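Local coordinates for RabGDI protein (Plasmodium falciparum 3D7, PDB 3P1W) that probably acts as a Rab GDP-dissociation inhibitor, a regulator of Rab GTPases in membrane traffic, at residues P338-N341 / S345-I348. Residues are numbered along the deposited sequence; the frame is centred on the assembly and turned at random.
Sequences PETN and SCQI
Thr340 packs against Cys346 and Ile348 through aliphatic carbons and a sulfur, and no flat group takes part in the contact itself; beside it, Tyr124 of strand 117-129 is touched by all three side chains. The segments belong to one strand-loop-strand connection of the mixed sheet: 338-341 lies in the loop after strand 320-333, and Cys346 to Ile348 form the start of strand 346-350, which runs parallel to strand 117-129.

The CB of Thr340 points toward the strand. CG2 does most of the touching, coming 4.0 Å from Cys346 SG, while Thr340 CB lies 4.1 Å from the same sulfur. The hydroxyl has a different task. A chi1 of 61° tucks OG1 back over its own backbone, where it hydrogen-bonds Ile337 O, while CG2 is placed beside the backbone N. This bond helps fix the side chain's rotation inside a buried contact.

No hydrogen bond crosses between the segments; apart from the connecting chain, van der Waals packing is what links them directly. Strand 138-142 adds to the apolar surroundings through Ile140, which touches Thr340 and Ile348. From the strand, Ile348 reaches the threonine methyl with the far end of its longer branch, CD1 lying 4.4 Å from Thr340 CG2.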
loop_
_atom_site.group_PDB
_atom_site.type_symbol
_atom_site.label_atom_id
_atom_site.label_comp_id
_atom_site.label_asym_id
_atom_site.label_seq_id
_atom_site.Cartn_x
_atom_site.Cartn_y
_atom_site.Cartn_z
ATOM N N PRO A 338 8.006 12.829 16.662
ATOM C CA PRO A 338 8.803 12.543 17.871
ATOM C C PRO A 338 9.089 11.039 18.031
ATOM O O PRO A 338 8.246 10.199 17.674
ATOM C CB PRO A 338 7.927 13.093 18.998
ATOM C CG PRO A 338 7.183 14.235 18.325
ATOM C CD PRO A 338 6.856 13.693 16.962
ATOM N N GLU A 339 10.295 10.708 18.498
ATOM C CA GLU A 339 10.670 9.318 18.787
ATOM C C GLU A 339 10.833 8.422 17.537
ATOM O O GLU A 339 10.700 7.186 17.608
ATOM C CB GLU A 339 9.691 8.671 19.784
ATOM C CG GLU A 339 9.279 9.556 20.999
ATOM C CD GLU A 339 10.461 10.155 21.806
ATOM O OE1 GLU A 339 11.514 9.496 21.942
ATOM O OE2 GLU A 339 10.310 11.286 22.340
ATOM N N THR A 340 11.123 9.036 16.393
ATOM C CA THR A 340 11.467 8.293 15.192
ATOM C C THR A 340 12.867 8.712 14.732
ATOM O O THR A 340 13.190 8.652 13.546
ATOM C CB THR A 340 10.445 8.519 14.066
ATOM O OG1 THR A 340 10.411 9.900 13.729
ATOM C CG2 THR A 340 9.080 8.079 14.512
ATOM N N ASN A 341 13.696 9.127 15.689
ATOM C CA ASN A 341 15.105 9.368 15.428
ATOM C C ASN A 341 15.326 10.434 14.350
ATOM O O ASN A 341 16.272 10.367 13.566
ATOM C CB ASN A 341 15.755 8.012 15.078
ATOM C CG ASN A 341 15.657 7.026 16.237
ATOM O OD1 ASN A 341 16.388 7.161 17.236
ATOM N ND2 ASN A 341 14.739 6.072 16.148
ATOM N N SER A 345 11.788 10.067 6.501
ATOM C CA SER A 345 10.693 9.249 6.068
ATOM C C SER A 345 10.594 8.043 7.007
ATOM O O SER A 345 11.611 7.511 7.498
ATOM C CB SER A 345 10.884 8.815 4.617
ATOM O OG SER A 345 12.153 8.207 4.435
ATOM N N CYS A 346 9.376 7.627 7.313
ATOM C CA CYS A 346 9.200 6.437 8.130
ATOM C C CYS A 346 7.785 5.891 8.010
ATOM O O CYS A 346 6.897 6.550 7.476
ATOM C CB CYS A 346 9.574 6.683 9.624
ATOM S SG CYS A 346 8.532 7.788 10.528
ATOM N N GLN A 347 7.637 4.645 8.447
ATOM C CA GLN A 347 6.372 3.922 8.545
ATOM C C GLN A 347 6.183 3.498 10.011
ATOM O O GLN A 347 7.140 3.006 10.654
ATOM C CB GLN A 347 6.405 2.672 7.666
ATOM C CG GLN A 347 5.109 1.814 7.690
ATOM C CD GLN A 347 5.140 0.691 6.653
ATOM O OE1 GLN A 347 4.119 0.326 6.061
ATOM N NE2 GLN A 347 6.321 0.168 6.409
ATOM N N ILE A 348 4.985 3.712 10.540
ATOM C CA ILE A 348 4.600 3.248 11.857
ATOM C C ILE A 348 3.394 2.350 11.721
ATOM O O ILE A 348 2.381 2.753 11.156
ATOM C CB ILE A 348 4.245 4.419 12.812
ATOM C CG1 ILE A 348 5.407 5.416 12.961
ATOM C CG2 ILE A 348 3.800 3.912 14.186
ATOM C CD1 ILE A 348 4.974 6.754 13.572
#